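Local coordinates for protein putative aminooxidase (Propionibacterium acnes, PDB 2BA9) that probably isomerises polyunsaturated fatty acids, producing conjugated linoleic acid, and binds flavin-adenine dinucleotide in a fold related to the flavin-containing amine oxidoreductases, at residues Ile229-Gly234 / Asp267-Tyr272; Pro255-Leu260 / Ser274-Gln279; Lys386-Gln391 / Val419-Val424. One frame throughout, in Å; residues are numbered along the deposited sequence.

Contact 1. Residues Ile229-Gly234 / Asp267-Tyr272; sequences ITREDG and DDEREY
R231 and E269 reach for each other from opposite directions and join end-on in a two-pronged salt bridge, a worked example of how one ion pair can span backbones whose closest CA atoms, those of R231 and E269, are 13.1 Å apart. R231 NH1 gives a hydrogen to E269 OE1 at 3.0 Å, nearly straight at 169°, and R231 NH2 gives one to E269 OE2 at 3.1 Å. Both oxygens accept through their syn lone pairs, and the guanidinium and carboxylate planes lie only 21° apart, so the two flat groups form an almost planar ring of bonds. Beyond CG the glutamate is extended (chi2 178°), which carries its carboxylate well clear of helix 267-273.

Neither partner relies on the other alone. R231 NH1 also pairs with D264, its strongest partner, and NH2 with T396; E269 OE2 receives a further hydrogen bond from Y398. F259 of the short helix 256-259 packs against both side chains. At the start of the helix, R270 bends back to D267, its NH1 and NH2 both meeting OD1, a local pair separate from the bridge.

The edge of the strand 226-230 sheet is thus tied to helix 267-273. With two carboxylates around one buried guanidinium, the positive charge of R231 is probably well compensated, and the bonds in its plane should restrict rotation of the group.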
ATOM      1  N   ILE A 229      25.791  -3.437  -2.253  1.00 30.06           N
ATOM      2  CA  ILE A 229      25.956  -2.597  -1.061  1.00 29.95           C
ATOM      3  C   ILE A 229      26.685  -3.405   0.004  1.00 30.33           C
ATOM      4  O   ILE A 229      26.254  -4.506   0.363  1.00 29.90           O
ATOM      5  CB  ILE A 229      24.615  -2.085  -0.477  1.00 29.98           C
ATOM      6  CG1 ILE A 229      23.882  -1.195  -1.493  1.00 29.46           C
ATOM      7  CG2 ILE A 229      24.859  -1.330   0.830  1.00 29.35           C
ATOM      8  CD1 ILE A 229      22.533  -0.681  -1.024  1.00 29.18           C
ATOM      9  N   THR A 230      27.800  -2.854   0.484  1.00 30.65           N
ATOM     10  CA  THR A 230      28.581  -3.434   1.575  1.00 30.85           C
ATOM     11  C   THR A 230      28.756  -2.389   2.678  1.00 31.38           C
ATOM     12  O   THR A 230      28.839  -1.186   2.407  1.00 31.66           O
ATOM     13  CB  THR A 230      29.957  -3.909   1.090  1.00 30.67           C
ATOM     14  OG1 THR A 230      30.657  -2.811   0.488  1.00 30.00           O
ATOM     15  CG2 THR A 230      29.802  -5.036   0.078  1.00 30.70           C
ATOM     16  N   ARG A 231      28.811  -2.849   3.921  1.00 31.80           N
ATOM     17  CA  ARG A 231      28.758  -1.947   5.064  1.00 32.34           C
ATOM     18  C   ARG A 231      29.842  -2.274   6.078  1.00 32.76           C
ATOM     19  O   ARG A 231      29.562  -2.805   7.150  1.00 33.32           O
ATOM     20  CB  ARG A 231      27.381  -2.008   5.719  1.00 32.14           C
ATOM     21  CG  ARG A 231      26.293  -1.363   4.900  1.00 32.51           C
ATOM     22  CD  ARG A 231      24.940  -1.907   5.274  1.00 32.33           C
ATOM     23  NE  ARG A 231      24.819  -3.337   4.977  1.00 32.48           N
ATOM     24  CZ  ARG A 231      23.877  -4.142   5.476  1.00 32.40           C
ATOM     25  NH1 ARG A 231      23.850  -5.425   5.138  1.00 32.33           N
ATOM     26  NH2 ARG A 231      22.956  -3.672   6.313  1.00 31.07           N
ATOM     27  N   GLU A 232      31.075  -1.918   5.744  1.00 33.27           N
ATOM     28  CA  GLU A 232      32.212  -2.166   6.613  1.00 33.71           C
ATOM     29  C   GLU A 232      32.807  -0.855   7.122  1.00 33.92           C
ATOM     30  O   GLU A 232      32.500   0.220   6.612  1.00 33.75           O
ATOM     31  CB  GLU A 232      33.293  -2.966   5.878  1.00 33.85           C
ATOM     32  CG  GLU A 232      32.794  -3.900   4.787  1.00 34.66           C
ATOM     33  CD  GLU A 232      32.919  -3.278   3.395  1.00 36.11           C
ATOM     34  OE1 GLU A 232      32.018  -2.505   2.982  1.00 35.50           O
ATOM     35  OE2 GLU A 232      33.933  -3.560   2.718  1.00 35.96           O
ATOM     36  N   ASP A 233      33.651  -0.966   8.148  1.00 34.42           N
ATOM     37  CA  ASP A 233      34.420   0.166   8.690  1.00 34.77           C
ATOM     38  C   ASP A 233      33.536   1.332   9.160  1.00 34.64           C
ATOM     39  O   ASP A 233      34.018   2.459   9.326  1.00 34.35           O
ATOM     40  CB  ASP A 233      35.432   0.674   7.649  1.00 35.20           C
ATOM     41  CG  ASP A 233      36.243  -0.452   7.002  1.00 36.38           C
ATOM     42  OD1 ASP A 233      36.881  -1.238   7.738  1.00 36.88           O
ATOM     43  OD2 ASP A 233      36.241  -0.538   5.747  1.00 38.53           O
ATOM     44  N   GLY A 234      32.254   1.050   9.383  1.00 34.42           N
ATOM     45  CA  GLY A 234      31.292   2.059   9.834  1.00 34.54           C
ATOM     46  C   GLY A 234      30.721   2.926   8.727  1.00 34.48           C
ATOM     47  O   GLY A 234      30.157   3.984   8.999  1.00 34.64           O
ATOM     48  N   ASP A 267      23.219 -12.259   9.343  1.00 26.97           N
ATOM     49  CA  ASP A 267      22.446 -13.454   9.704  1.00 27.30           C
ATOM     50  C   ASP A 267      20.981 -13.128   9.985  1.00 27.45           C
ATOM     51  O   ASP A 267      20.081 -13.889   9.609  1.00 27.48           O
ATOM     52  CB  ASP A 267      23.067 -14.142  10.942  1.00 27.23           C
ATOM     53  CG  ASP A 267      24.290 -14.972  10.609  1.00 28.12           C
ATOM     54  OD1 ASP A 267      24.408 -15.410   9.451  1.00 28.90           O
ATOM     55  OD2 ASP A 267      25.136 -15.219  11.515  1.00 30.95           O
ATOM     56  N   ASP A 268      20.757 -11.991  10.641  1.00 27.63           N
ATOM     57  CA  ASP A 268      19.422 -11.566  11.048  1.00 27.59           C
ATOM     58  C   ASP A 268      18.617 -11.029   9.871  1.00 27.69           C
ATOM     59  O   ASP A 268      17.412 -11.266   9.773  1.00 27.33           O
ATOM     60  CB  ASP A 268      19.515 -10.501  12.144  1.00 27.60           C
ATOM     61  CG  ASP A 268      19.890 -11.079  13.491  1.00 28.32           C
ATOM     62  OD1 ASP A 268      19.689 -12.286  13.725  1.00 29.86           O
ATOM     63  OD2 ASP A 268      20.391 -10.319  14.338  1.00 29.89           O
ATOM     64  N   GLU A 269      19.290 -10.302   8.992  1.00 27.56           N
ATOM     65  CA  GLU A 269      18.655  -9.778   7.809  1.00 27.78           C
ATOM     66  C   GLU A 269      18.173 -10.932   6.937  1.00 27.91           C
ATOM     67  O   GLU A 269      16.987 -10.994   6.616  1.00 28.06           O
ATOM     68  CB  GLU A 269      19.597  -8.828   7.066  1.00 27.77           C
ATOM     69  CG  GLU A 269      19.793  -7.510   7.809  1.00 27.67           C
ATOM     70  CD  GLU A 269      20.756  -6.559   7.118  1.00 28.42           C
ATOM     71  OE1 GLU A 269      21.795  -7.030   6.595  1.00 27.34           O
ATOM     72  OE2 GLU A 269      20.477  -5.339   7.116  1.00 25.65           O
ATOM     73  N   ARG A 270      19.066 -11.858   6.593  1.00 28.00           N
ATOM     74  CA  ARG A 270      18.664 -13.070   5.856  1.00 28.52           C
ATOM     75  C   ARG A 270      17.501 -13.782   6.541  1.00 27.98           C
ATOM     76  O   ARG A 270      16.450 -13.976   5.943  1.00 27.71           O
ATOM     77  CB  ARG A 270      19.837 -14.045   5.672  1.00 29.12           C
ATOM     78  CG  ARG A 270      20.559 -13.883   4.348  1.00 31.32           C
ATOM     79  CD  ARG A 270      21.836 -14.681   4.297  1.00 33.94           C
ATOM     80  NE  ARG A 270      22.886 -14.065   5.109  1.00 36.43           N
ATOM     81  CZ  ARG A 270      23.440 -14.585   6.208  1.00 38.01           C
ATOM     82  NH1 ARG A 270      23.069 -15.775   6.690  1.00 39.40           N
ATOM     83  NH2 ARG A 270      24.390 -13.898   6.833  1.00 37.93           N
ATOM     84  N   GLU A 271      17.691 -14.145   7.802  1.00 27.76           N
ATOM     85  CA  GLU A 271      16.688 -14.911   8.563  1.00 27.97           C
ATOM     86  C   GLU A 271      15.318 -14.257   8.626  1.00 27.48           C
ATOM     87  O   GLU A 271      14.303 -14.921   8.438  1.00 27.56           O
ATOM     88  CB  GLU A 271      17.158 -15.158  10.001  1.00 28.02           C
ATOM     89  CG  GLU A 271      16.279 -16.162  10.743  1.00 28.59           C
ATOM     90  CD  GLU A 271      16.606 -16.266  12.210  1.00 30.46           C
ATOM     91  OE1 GLU A 271      17.642 -15.697  12.632  1.00 31.30           O
ATOM     92  OE2 GLU A 271      15.814 -16.910  12.941  1.00 31.40           O
ATOM     93  N   TYR A 272      15.294 -12.960   8.917  1.00 27.38           N
ATOM     94  CA  TYR A 272      14.027 -12.247   9.102  1.00 27.28           C
ATOM     95  C   TYR A 272      13.443 -11.692   7.813  1.00 26.52           C
ATOM     96  O   TYR A 272      12.239 -11.817   7.581  1.00 26.33           O
ATOM     97  CB  TYR A 272      14.159 -11.181  10.204  1.00 27.83           C
ATOM     98  CG  TYR A 272      14.111 -11.856  11.560  1.00 27.83           C
ATOM     99  CD1 TYR A 272      15.210 -12.547  12.048  1.00 28.81           C
ATOM    100  CD2 TYR A 272      12.934 -11.885  12.303  1.00 27.57           C
ATOM    101  CE1 TYR A 272      15.158 -13.209  13.277  1.00 28.87           C
ATOM    102  CE2 TYR A 272      12.866 -12.542  13.514  1.00 27.71           C
ATOM    103  CZ  TYR A 272      13.979 -13.205  13.999  1.00 28.46           C
ATOM    104  OH  TYR A 272      13.918 -13.863  15.202  1.00 28.84           O
TER

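Contact 2. Residues Pro255-Leu260 / Ser274-Gln279; sequences PLEKFL and SKIIHQ
The short, weakly bonded helix 256-259 and the run leading into strand 277-288 come within 5.6 Å at the CA atoms of E257 and S274, with no direct hydrogen bond between them. The helix follows strand 249-252 of the parallel, Rossmann-type sheet of the flavin-binding domain, and P255 just ahead of it touches the FAD; the contact joins this parallel-sheet region to the lead-in of the mixed sheet.

I276 carries the apolar part of the contact. Its CD1 lies 3.8 Å from L256 CB and equally far from E257 N, a buried amide with no partner in the model. Its other branch, CG2, stands anti to the backbone N and meets E257 OE2 at 3.4 Å, the two side chains crossing at about a right angle. L260 CD1 adds a lighter touch on S274 OG, a hydroxyl already bonded to the R270 carbonyl.

E257 is folded: chi1 of 80° sets CG between the backbone N and carbonyl carbon, and a bend at chi2 brings OE1 back to accept from K258 N at 3.2 Å through its anti lone pair. That leaves OE2 directed across the contact, where it also bonds Y369, whose ring stacks on H278. One water completes the polar link. It donates to E257 OE2 and, over a longer 3.3 Å, to I276 O, and it lies in the plane of the H278 ring, 2.7 Å from H278 ND1.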
ATOM      1  N   PRO A 255      12.015  -3.225  -1.216  1.00 25.46           N
ATOM      2  CA  PRO A 255      11.794  -4.588  -0.728  1.00 25.55           C
ATOM      3  C   PRO A 255      13.031  -5.182  -0.044  1.00 25.62           C
ATOM      4  O   PRO A 255      14.121  -5.269  -0.629  1.00 26.12           O
ATOM      5  CB  PRO A 255      11.397  -5.352  -1.999  1.00 25.69           C
ATOM      6  CG  PRO A 255      10.805  -4.341  -2.875  1.00 25.28           C
ATOM      7  CD  PRO A 255      11.654  -3.116  -2.635  1.00 25.59           C
ATOM      8  N   LEU A 256      12.849  -5.555   1.217  1.00 25.56           N
ATOM      9  CA  LEU A 256      13.953  -5.933   2.080  1.00 25.13           C
ATOM     10  C   LEU A 256      14.438  -7.364   1.859  1.00 25.35           C
ATOM     11  O   LEU A 256      15.596  -7.659   2.080  1.00 24.91           O
ATOM     12  CB  LEU A 256      13.564  -5.748   3.538  1.00 24.75           C
ATOM     13  CG  LEU A 256      13.257  -4.327   4.006  1.00 24.27           C
ATOM     14  CD1 LEU A 256      12.936  -4.365   5.527  1.00 21.46           C
ATOM     15  CD2 LEU A 256      14.399  -3.366   3.671  1.00 22.15           C
ATOM     16  N   GLU A 257      13.547  -8.246   1.443  1.00 25.66           N
ATOM     17  CA  GLU A 257      13.939  -9.585   1.031  1.00 26.13           C
ATOM     18  C   GLU A 257      14.759  -9.551  -0.271  1.00 26.41           C
ATOM     19  O   GLU A 257      15.620 -10.400  -0.471  1.00 25.87           O
ATOM     20  CB  GLU A 257      12.709 -10.517   0.907  1.00 26.62           C
ATOM     21  CG  GLU A 257      11.867 -10.421  -0.369  1.00 27.10           C
ATOM     22  CD  GLU A 257      10.924  -9.235  -0.383  1.00 28.84           C
ATOM     23  OE1 GLU A 257      11.414  -8.099  -0.537  1.00 31.35           O
ATOM     24  OE2 GLU A 257       9.697  -9.431  -0.253  1.00 26.72           O
ATOM     25  N   LYS A 258      14.471  -8.584  -1.152  1.00 26.56           N
ATOM     26  CA  LYS A 258      15.211  -8.430  -2.411  1.00 26.92           C
ATOM     27  C   LYS A 258      16.592  -7.820  -2.197  1.00 27.11           C
ATOM     28  O   LYS A 258      17.538  -8.123  -2.936  1.00 26.82           O
ATOM     29  CB  LYS A 258      14.415  -7.575  -3.392  1.00 27.27           C
ATOM     30  CG  LYS A 258      13.027  -8.165  -3.714  1.00 28.23           C
ATOM     31  CD  LYS A 258      12.581  -7.782  -5.127  1.00 30.60           C
ATOM     32  CE  LYS A 258      11.353  -8.580  -5.571  1.00 31.01           C
ATOM     33  NZ  LYS A 258      10.123  -7.828  -5.285  1.00 32.70           N
ATOM     34  N   PHE A 259      16.665  -6.942  -1.194  1.00 27.24           N
ATOM     35  CA  PHE A 259      17.897  -6.288  -0.718  1.00 27.27           C
ATOM     36  C   PHE A 259      18.931  -7.318  -0.286  1.00 27.57           C
ATOM     37  O   PHE A 259      20.132  -7.096  -0.429  1.00 27.65           O
ATOM     38  CB  PHE A 259      17.547  -5.335   0.437  1.00 26.79           C
ATOM     39  CG  PHE A 259      18.732  -4.824   1.213  1.00 26.94           C
ATOM     40  CD1 PHE A 259      19.499  -3.766   0.733  1.00 26.30           C
ATOM     41  CD2 PHE A 259      19.059  -5.374   2.454  1.00 25.80           C
ATOM     42  CE1 PHE A 259      20.596  -3.284   1.467  1.00 26.18           C
ATOM     43  CE2 PHE A 259      20.143  -4.896   3.180  1.00 25.53           C
ATOM     44  CZ  PHE A 259      20.911  -3.849   2.683  1.00 25.58           C
ATOM     45  N   LEU A 260      18.454  -8.455   0.223  1.00 27.79           N
ATOM     46  CA  LEU A 260      19.329  -9.559   0.598  1.00 27.99           C
ATOM     47  C   LEU A 260      20.210  -9.996  -0.557  1.00 28.42           C
ATOM     48  O   LEU A 260      21.370 -10.369  -0.355  1.00 28.21           O
ATOM     49  CB  LEU A 260      18.510 -10.769   1.053  1.00 27.92           C
ATOM     50  CG  LEU A 260      17.695 -10.666   2.339  1.00 27.55           C
ATOM     51  CD1 LEU A 260      16.907 -11.959   2.541  1.00 25.90           C
ATOM     52  CD2 LEU A 260      18.609 -10.381   3.537  1.00 24.03           C
ATOM     53  N   SER A 274      13.783 -12.925   4.909  1.00 25.16           N
ATOM     54  CA  SER A 274      13.312 -14.115   4.183  1.00 25.33           C
ATOM     55  C   SER A 274      11.901 -14.529   4.551  1.00 25.53           C
ATOM     56  O   SER A 274      11.303 -15.322   3.829  1.00 26.08           O
ATOM     57  CB  SER A 274      14.214 -15.329   4.443  1.00 25.41           C
ATOM     58  OG  SER A 274      15.527 -15.126   3.965  1.00 27.09           O
ATOM     59  N   LYS A 275      11.378 -14.040   5.680  1.00 25.33           N
ATOM     60  CA  LYS A 275      10.017 -14.373   6.108  1.00 25.09           C
ATOM     61  C   LYS A 275       8.943 -13.471   5.491  1.00 24.84           C
ATOM     62  O   LYS A 275       7.740 -13.746   5.639  1.00 23.96           O
ATOM     63  CB  LYS A 275       9.889 -14.272   7.623  1.00 25.14           C
ATOM     64  CG  LYS A 275      10.789 -15.199   8.420  1.00 25.19           C
ATOM     65  CD  LYS A 275      10.743 -14.823   9.901  1.00 24.64           C
ATOM     66  CE  LYS A 275      11.778 -15.549  10.721  1.00 23.22           C
ATOM     67  NZ  LYS A 275      11.514 -16.993  10.796  1.00 23.06           N
ATOM     68  N   ILE A 276       9.378 -12.392   4.843  1.00 24.77           N
ATOM     69  CA  ILE A 276       8.473 -11.423   4.231  1.00 25.12           C
ATOM     70  C   ILE A 276       7.698 -12.113   3.115  1.00 25.30           C
ATOM     71  O   ILE A 276       8.284 -12.807   2.287  1.00 25.65           O
ATOM     72  CB  ILE A 276       9.225 -10.209   3.627  1.00 25.06           C
ATOM     73  CG1 ILE A 276       9.956  -9.412   4.727  1.00 25.25           C
ATOM     74  CG2 ILE A 276       8.257  -9.276   2.878  1.00 24.28           C
ATOM     75  CD1 ILE A 276      10.921  -8.374   4.187  1.00 23.26           C
ATOM     76  N   ILE A 277       6.387 -11.919   3.119  1.00 25.75           N
ATOM     77  CA  ILE A 277       5.508 -12.387   2.047  1.00 26.01           C
ATOM     78  C   ILE A 277       4.834 -11.182   1.406  1.00 26.28           C
ATOM     79  O   ILE A 277       4.611 -10.160   2.061  1.00 26.46           O
ATOM     80  CB  ILE A 277       4.469 -13.427   2.553  1.00 26.39           C
ATOM     81  CG1 ILE A 277       3.786 -12.994   3.851  1.00 26.74           C
ATOM     82  CG2 ILE A 277       5.140 -14.761   2.828  1.00 26.73           C
ATOM     83  CD1 ILE A 277       2.698 -13.986   4.335  1.00 25.86           C
ATOM     84  N   HIS A 278       4.532 -11.287   0.113  1.00 26.50           N
ATOM     85  CA  HIS A 278       3.907 -10.180  -0.603  1.00 26.79           C
ATOM     86  C   HIS A 278       2.720 -10.655  -1.435  1.00 26.76           C
ATOM     87  O   HIS A 278       2.514 -11.868  -1.645  1.00 26.44           O
ATOM     88  CB  HIS A 278       4.938  -9.442  -1.471  1.00 27.09           C
ATOM     89  CG  HIS A 278       5.333 -10.176  -2.716  1.00 26.86           C
ATOM     90  ND1 HIS A 278       6.304 -11.153  -2.727  1.00 27.56           N
ATOM     91  CD2 HIS A 278       4.899 -10.065  -3.993  1.00 28.91           C
ATOM     92  CE1 HIS A 278       6.441 -11.621  -3.954  1.00 28.29           C
ATOM     93  NE2 HIS A 278       5.607 -10.971  -4.745  1.00 27.67           N
ATOM     94  N   GLN A 279       1.931  -9.683  -1.873  1.00 26.27           N
ATOM     95  CA  GLN A 279       0.764  -9.928  -2.692  1.00 26.02           C
ATOM     96  C   GLN A 279       1.095  -9.668  -4.149  1.00 26.26           C
ATOM     97  O   GLN A 279       1.806  -8.717  -4.492  1.00 25.95           O
ATOM     98  CB  GLN A 279      -0.404  -9.034  -2.264  1.00 26.07           C
ATOM     99  CG  GLN A 279      -0.779  -9.176  -0.811  1.00 25.09           C
ATOM    100  CD  GLN A 279      -1.379 -10.522  -0.503  1.00 25.35           C
ATOM    101  OE1 GLN A 279      -0.687 -11.437  -0.052  1.00 26.30           O
ATOM    102  NE2 GLN A 279      -2.677 -10.654  -0.737  1.00 25.98           N
TER
HETATM  103  O   HOH W   1       8.041 -11.385  -0.664  1.00 23.84           O

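Contact 3. Residues Lys386-Gln391 / Val419-Val424; sequences KVEGMQ and VTRFFV
Q391 lays its aliphatic stem against the end of the F422 ring, with Q391 CB 3.6 Å from F422 CZ and Q391 CG close to the same ring carbon. The two side chains cross at about a right angle; CB and CG do the touching, while the amide end of the glutamine makes hydrogen bonds.

Beside this apolar touch is a looser ionic one. E388 OE1 lies at the edge of the R421 guanidinium, near its plane, but 3.5 Å from R421 NH2 and without a hydrogen bond. Carboxylate and guanidinium stand 88° apart, far from the coplanar pairing in which two nitrogens meet two oxygens, so the attraction is probably mainly electrostatic.

A second layer sets these groups in place. Q391 NE2 donates to E388 OE1 at 2.8 Å, the oxygen being met on its syn side but 30° out of the carboxylate plane. Matching bends at chi2 in E388 and Q391 turn both side-chain ends toward this bond. Q391 OE1 takes the backbone N-H of Y398, and E388 OE2 is bound by Y414, its strongest partner. Within segment 419-424, F422 CE2 sits 3.4 Å above the R421 guanidinium plane, over its centre, and Y134 adds a cation-pi contact to the same arginine; F397 meets the F422 ring.

Backbone turns finish the frame. V419 O accepts from both F423 N and V424 N, the latter closing a wider pi-type turn late in helix 408-423. The whole is surface packing within the flavin amine-oxidoreductase fold: helix 383-389 and the residues that follow it toward strand 396-398 meet the chain's last helix, 408-423.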
ATOM      1  N   LYS A 386      12.239  -7.719  16.716  1.00 26.67           N
ATOM      2  CA  LYS A 386      13.557  -7.962  16.148  1.00 26.58           C
ATOM      3  C   LYS A 386      13.947  -6.867  15.151  1.00 26.29           C
ATOM      4  O   LYS A 386      14.965  -6.205  15.324  1.00 26.05           O
ATOM      5  CB  LYS A 386      13.608  -9.335  15.474  1.00 26.76           C
ATOM      6  CG  LYS A 386      14.957  -9.666  14.855  1.00 27.48           C
ATOM      7  CD  LYS A 386      16.046  -9.931  15.913  1.00 28.47           C
ATOM      8  CE  LYS A 386      17.175 -10.802  15.356  1.00 28.59           C
ATOM      9  NZ  LYS A 386      18.054 -11.436  16.398  1.00 27.99           N
ATOM     10  N   VAL A 387      13.135  -6.659  14.118  1.00 26.11           N
ATOM     11  CA  VAL A 387      13.558  -5.778  13.020  1.00 25.97           C
ATOM     12  C   VAL A 387      13.692  -4.313  13.472  1.00 26.57           C
ATOM     13  O   VAL A 387      14.640  -3.629  13.071  1.00 25.95           O
ATOM     14  CB  VAL A 387      12.682  -5.953  11.772  1.00 25.99           C
ATOM     15  CG1 VAL A 387      13.057  -4.930  10.684  1.00 25.43           C
ATOM     16  CG2 VAL A 387      12.837  -7.372  11.247  1.00 25.00           C
ATOM     17  N   GLU A 388      12.793  -3.852  14.346  1.00 26.87           N
ATOM     18  CA  GLU A 388      12.910  -2.500  14.903  1.00 27.34           C
ATOM     19  C   GLU A 388      14.076  -2.385  15.883  1.00 27.57           C
ATOM     20  O   GLU A 388      14.685  -1.318  15.999  1.00 27.36           O
ATOM     21  CB  GLU A 388      11.615  -2.040  15.573  1.00 27.19           C
ATOM     22  CG  GLU A 388      10.465  -1.804  14.606  1.00 28.74           C
ATOM     23  CD  GLU A 388      10.608  -0.515  13.802  1.00 29.86           C
ATOM     24  OE1 GLU A 388      11.741  -0.004  13.656  1.00 30.40           O
ATOM     25  OE2 GLU A 388       9.581  -0.008  13.319  1.00 28.79           O
ATOM     26  N   GLY A 389      14.366  -3.475  16.593  1.00 27.59           N
ATOM     27  CA  GLY A 389      15.554  -3.564  17.418  1.00 28.01           C
ATOM     28  C   GLY A 389      16.826  -3.475  16.597  1.00 28.33           C
ATOM     29  O   GLY A 389      17.844  -2.989  17.079  1.00 28.88           O
ATOM     30  N   MET A 390      16.770  -3.934  15.351  1.00 28.79           N
ATOM     31  CA  MET A 390      17.915  -3.827  14.436  1.00 28.93           C
ATOM     32  C   MET A 390      18.152  -2.431  13.876  1.00 28.91           C
ATOM     33  O   MET A 390      19.133  -2.230  13.160  1.00 29.05           O
ATOM     34  CB  MET A 390      17.739  -4.777  13.258  1.00 28.99           C
ATOM     35  CG  MET A 390      17.789  -6.236  13.623  1.00 29.62           C
ATOM     36  SD  MET A 390      17.429  -7.175  12.149  1.00 31.25           S
ATOM     37  CE  MET A 390      16.822  -8.695  12.805  1.00 33.99           C
ATOM     38  N   GLN A 391      17.265  -1.476  14.154  1.00 29.03           N
ATOM     39  CA  GLN A 391      17.379  -0.149  13.537  1.00 29.08           C
ATOM     40  C   GLN A 391      18.739   0.465  13.834  1.00 29.15           C
ATOM     41  O   GLN A 391      19.280   0.306  14.930  1.00 29.32           O
ATOM     42  CB  GLN A 391      16.252   0.790  13.986  1.00 29.29           C
ATOM     43  CG  GLN A 391      14.858   0.418  13.447  1.00 28.55           C
ATOM     44  CD  GLN A 391      14.640   0.777  11.979  1.00 28.89           C
ATOM     45  OE1 GLN A 391      15.592   0.872  11.194  1.00 28.79           O
ATOM     46  NE2 GLN A 391      13.377   0.969  11.603  1.00 26.21           N
ATOM     47  N   VAL A 419      12.790  10.030  11.168  1.00 25.48           N
ATOM     48  CA  VAL A 419      13.696  11.155  11.351  1.00 25.91           C
ATOM     49  C   VAL A 419      13.612  11.620  12.798  1.00 26.17           C
ATOM     50  O   VAL A 419      14.631  11.878  13.438  1.00 26.40           O
ATOM     51  CB  VAL A 419      13.338  12.337  10.424  1.00 26.08           C
ATOM     52  CG1 VAL A 419      14.282  13.513  10.677  1.00 26.06           C
ATOM     53  CG2 VAL A 419      13.361  11.911   8.947  1.00 25.45           C
ATOM     54  N   THR A 420      12.386  11.704  13.309  1.00 26.64           N
ATOM     55  CA  THR A 420      12.148  12.014  14.717  1.00 27.05           C
ATOM     56  C   THR A 420      12.753  10.965  15.639  1.00 27.24           C
ATOM     57  O   THR A 420      13.397  11.304  16.619  1.00 27.07           O
ATOM     58  CB  THR A 420      10.645  12.117  15.047  1.00 26.92           C
ATOM     59  OG1 THR A 420       9.998  12.983  14.103  1.00 26.36           O
ATOM     60  CG2 THR A 420      10.452  12.660  16.458  1.00 27.57           C
ATOM     61  N   ARG A 421      12.551   9.692  15.319  1.00 27.81           N
ATOM     62  CA  ARG A 421      12.958   8.610  16.222  1.00 27.69           C
ATOM     63  C   ARG A 421      14.470   8.410  16.324  1.00 27.86           C
ATOM     64  O   ARG A 421      14.973   8.091  17.417  1.00 27.57           O
ATOM     65  CB  ARG A 421      12.294   7.293  15.823  1.00 27.75           C
ATOM     66  CG  ARG A 421      10.778   7.278  16.008  1.00 27.90           C
ATOM     67  CD  ARG A 421      10.257   5.873  16.016  1.00 29.04           C
ATOM     68  NE  ARG A 421      10.508   5.200  14.751  1.00 29.94           N
ATOM     69  CZ  ARG A 421      10.837   3.912  14.601  1.00 29.27           C
ATOM     70  NH1 ARG A 421      11.015   3.099  15.645  1.00 25.90           N
ATOM     71  NH2 ARG A 421      11.009   3.432  13.373  1.00 29.05           N
ATOM     72  N   PHE A 422      15.189   8.604  15.214  1.00 27.76           N
ATOM     73  CA  PHE A 422      16.615   8.254  15.158  1.00 27.99           C
ATOM     74  C   PHE A 422      17.616   9.348  14.735  1.00 28.14           C
ATOM     75  O   PHE A 422      18.813   9.242  15.033  1.00 28.56           O
ATOM     76  CB  PHE A 422      16.789   7.061  14.231  1.00 28.27           C
ATOM     77  CG  PHE A 422      15.984   5.863  14.634  1.00 28.67           C
ATOM     78  CD1 PHE A 422      16.200   5.253  15.862  1.00 29.58           C
ATOM     79  CD2 PHE A 422      15.005   5.349  13.796  1.00 28.98           C
ATOM     80  CE1 PHE A 422      15.452   4.146  16.244  1.00 29.27           C
ATOM     81  CE2 PHE A 422      14.266   4.243  14.168  1.00 29.04           C
ATOM     82  CZ  PHE A 422      14.491   3.640  15.390  1.00 28.58           C
ATOM     83  N   PHE A 423      17.164  10.382  14.040  1.00 27.85           N
ATOM     84  CA  PHE A 423      18.103  11.324  13.447  1.00 27.95           C
ATOM     85  C   PHE A 423      18.242  12.602  14.255  1.00 28.30           C
ATOM     86  O   PHE A 423      19.358  13.028  14.561  1.00 28.46           O
ATOM     87  CB  PHE A 423      17.720  11.624  11.998  1.00 27.81           C
ATOM     88  CG  PHE A 423      17.985  10.477  11.060  1.00 27.75           C
ATOM     89  CD1 PHE A 423      19.050  10.520  10.170  1.00 27.91           C
ATOM     90  CD2 PHE A 423      17.180   9.342  11.085  1.00 27.63           C
ATOM     91  CE1 PHE A 423      19.304   9.455   9.299  1.00 27.14           C
ATOM     92  CE2 PHE A 423      17.416   8.271  10.222  1.00 27.87           C
ATOM     93  CZ  PHE A 423      18.482   8.327   9.322  1.00 27.09           C
ATOM     94  N   VAL A 424      17.117  13.213  14.611  1.00 28.55           N
ATOM     95  CA  VAL A 424      17.156  14.505  15.303  1.00 28.69           C
ATOM     96  C   VAL A 424      17.803  14.377  16.690  1.00 28.50           C
ATOM     97  O   VAL A 424      17.372  13.597  17.540  1.00 27.84           O
ATOM     98  CB  VAL A 424      15.753  15.149  15.406  1.00 28.57           C
ATOM     99  CG1 VAL A 424      15.293  15.634  14.034  1.00 29.80           C
ATOM    100  CG2 VAL A 424      14.753  14.170  15.972  1.00 30.02           C
ATOM    101  OXT VAL A 424      18.807  15.032  16.967  1.00 28.25           O
TER

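From the N terminus, the first segment is 229-234, at the end of strand 226-230. Contact 1 closes a loop from there to helix 267-273, while contact 2 runs from helix 256-259 to the start of strand 277-288. Their segments alternate, so the two loops cross, and they touch where L260 and F259 pack on helix 267-273 and the R231 bridge. Contact 3 opens only later, in series, bringing helix 383-389 to the C-terminal helix 408-423. It meets contact 1 through Y272 with K386 and V387, but does not touch contact 2. Helix 267-273 of contact 1 thus links the small antiparallel sheet with helices 256-259 and 383-389, and contact 3 extends this to helix 408-423.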